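Local coordinates for LysM domain protein (Mycobacterium smegmatis, PDB 4OIT), which binds mannose through a beta-prism II lectin domain and forms a domain-swapped dimer, at residues 31-36 against 43-48. Sequence-based numbering, arbitrary orientation.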
loop_
_atom_site.group_PDB
_atom_site.type_symbol
_atom_site.label_atom_id
_atom_site.label_comp_id
_atom_site.label_asym_id
_atom_site.label_seq_id
_atom_site.Cartn_x
_atom_site.Cartn_y
_atom_site.Cartn_z
ATOM N N ASP B 31 -7.783 13.525 -1.097
ATOM C CA ASP B 31 -6.975 13.825 0.096
ATOM C C ASP B 31 -7.028 12.717 1.161
ATOM O O ASP B 31 -6.404 12.836 2.211
ATOM C CB ASP B 31 -7.360 15.186 0.703
ATOM C CG ASP B 31 -8.760 15.205 1.312
ATOM O OD1 ASP B 31 -9.470 14.175 1.283
ATOM O OD2 ASP B 31 -9.151 16.273 1.826
ATOM N N GLY B 32 -7.786 11.656 0.891
ATOM C CA GLY B 32 -7.857 10.496 1.777
ATOM C C GLY B 32 -9.070 10.487 2.689
ATOM O O GLY B 32 -9.369 9.470 3.315
ATOM N N ASN B 33 -9.771 11.615 2.771
ATOM C CA ASN B 33 -10.923 11.735 3.656
ATOM C C ASN B 33 -12.180 11.142 3.025
ATOM O O ASN B 33 -12.512 11.445 1.878
ATOM C CB ASN B 33 -11.157 13.201 4.031
ATOM C CG ASN B 33 -11.896 13.364 5.353
ATOM O OD1 ASN B 33 -12.139 12.393 6.080
ATOM N ND2 ASN B 33 -12.250 14.605 5.676
ATOM N N LEU B 34 -12.859 10.279 3.775
ATOM C CA LEU B 34 -14.169 9.774 3.385
ATOM C C LEU B 34 -15.215 10.743 3.920
ATOM O O LEU B 34 -15.473 10.780 5.120
ATOM C CB LEU B 34 -14.408 8.374 3.954
ATOM C CG LEU B 34 -15.770 7.764 3.601
ATOM C CD1 LEU B 34 -15.837 7.421 2.118
ATOM C CD2 LEU B 34 -16.056 6.536 4.453
ATOM N N VAL B 35 -15.821 11.516 3.024
ATOM C CA VAL B 35 -16.700 12.615 3.420
ATOM C C VAL B 35 -18.150 12.381 2.996
ATOM O O VAL B 35 -18.425 12.028 1.849
ATOM C CB VAL B 35 -16.223 13.951 2.822
ATOM C CG1 VAL B 35 -16.984 15.113 3.446
ATOM C CG2 VAL B 35 -14.723 14.126 3.030
ATOM N N LEU B 36 -19.065 12.588 3.941
ATOM C CA LEU B 36 -20.499 12.571 3.673
ATOM C C LEU B 36 -20.995 14.005 3.494
ATOM O O LEU B 36 -20.933 14.807 4.426
ATOM C CB LEU B 36 -21.251 11.900 4.828
ATOM C CG LEU B 36 -22.782 11.878 4.751
ATOM C CD1 LEU B 36 -23.263 11.065 3.558
ATOM C CD2 LEU B 36 -23.369 11.330 6.042
ATOM N N VAL B 43 -21.309 17.021 6.556
ATOM C CA VAL B 43 -22.006 16.693 7.811
ATOM C C VAL B 43 -21.294 15.612 8.627
ATOM O O VAL B 43 -21.606 15.404 9.799
ATOM C CB VAL B 43 -23.473 16.278 7.559
ATOM C CG1 VAL B 43 -24.225 17.409 6.875
ATOM C CG2 VAL B 43 -23.566 15.000 6.732
ATOM N N TRP B 44 -20.344 14.928 7.995
ATOM C CA TRP B 44 -19.556 13.885 8.648
ATOM C C TRP B 44 -18.380 13.486 7.770
ATOM O O TRP B 44 -18.448 13.563 6.541
ATOM C CB TRP B 44 -20.412 12.644 8.933
ATOM C CG TRP B 44 -19.646 11.508 9.558
ATOM C CD1 TRP B 44 -19.335 11.361 10.878
ATOM C CD2 TRP B 44 -19.101 10.365 8.887
ATOM N NE1 TRP B 44 -18.630 10.197 11.072
ATOM C CE2 TRP B 44 -18.471 9.568 9.866
ATOM C CE3 TRP B 44 -19.082 9.938 7.554
ATOM C CZ2 TRP B 44 -17.829 8.365 9.555
ATOM C CZ3 TRP B 44 -18.443 8.741 7.244
ATOM C CH2 TRP B 44 -17.824 7.970 8.242
ATOM N N SER B 45 -17.299 13.068 8.418
ATOM C CA SER B 45 -16.164 12.485 7.718
ATOM C C SER B 45 -15.380 11.595 8.666
ATOM O O SER B 45 -15.533 11.689 9.882
ATOM C CB SER B 45 -15.260 13.574 7.128
ATOM O OG SER B 45 -14.506 14.237 8.130
ATOM N N THR B 46 -14.546 10.734 8.094
ATOM C CA THR B 46 -13.651 9.869 8.871
ATOM C C THR B 46 -12.432 10.619 9.416
ATOM O O THR B 46 -11.677 10.074 10.226
ATOM C CB THR B 46 -13.134 8.697 8.015
ATOM O OG1 THR B 46 -12.576 9.207 6.797
ATOM C CG2 THR B 46 -14.260 7.726 7.699
ATOM N N GLY B 47 -12.230 11.850 8.953
ATOM C CA GLY B 47 -11.118 12.680 9.405
ATOM C C GLY B 47 -9.766 12.119 9.010
ATOM O O GLY B 47 -8.777 12.330 9.705
ATOM N N THR B 48 -9.729 11.412 7.884
ATOM C CA THR B 48 -8.511 10.748 7.414
ATOM C C THR B 48 -7.782 11.563 6.342
ATOM O O THR B 48 -6.944 11.030 5.612
ATOM C CB THR B 48 -8.824 9.335 6.879
ATOM O OG1 THR B 48 -9.918 9.400 5.953
ATOM C CG2 THR B 48 -9.188 8.406 8.024
#
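V43 meets L36 twice: its backbone N donates to L36 O, nearly in line with that carbonyl, and its CG2 packs against L36 CD2 at 3.7 Å. L36 N donates in turn to W44 O (2.8 Å), which sets both V43 and W44 opposite L36, a classic beta bulge. With CG anti to the backbone N (chi1 178°), the indole brings its CE3 edge to L36 CB, which lies near the ring plane at 4.0 Å; L88 of the second subunit also packs on L36. S45 faces V35 as a non-hydrogen-bonded pair, CA to CA 4.3 Å, and its OG accepts a weak bond from N33 ND2. Segments 34-36 and 43-45 run antiparallel, their axes at 168°, in the hairpin formed by the consecutive strands 34-38 and 41-45, the last two of a four-stranded sheet in this beta-prism II domain, with 41-45 outermost within the chain. Past the strand, T46 exchanges two hydrogen bonds with L34: T46 N donates to L34 O, and T46 OG1 accepts from L34 N at 3.2 Å, a side-chain oxygen standing in for a carbonyl. That hydroxyl donates onward to T48 OG1 (2.8 Å), which itself donates to G32 O at 2.7 Å. T48 N reaches N33 OD1 from 63° above the amide plane.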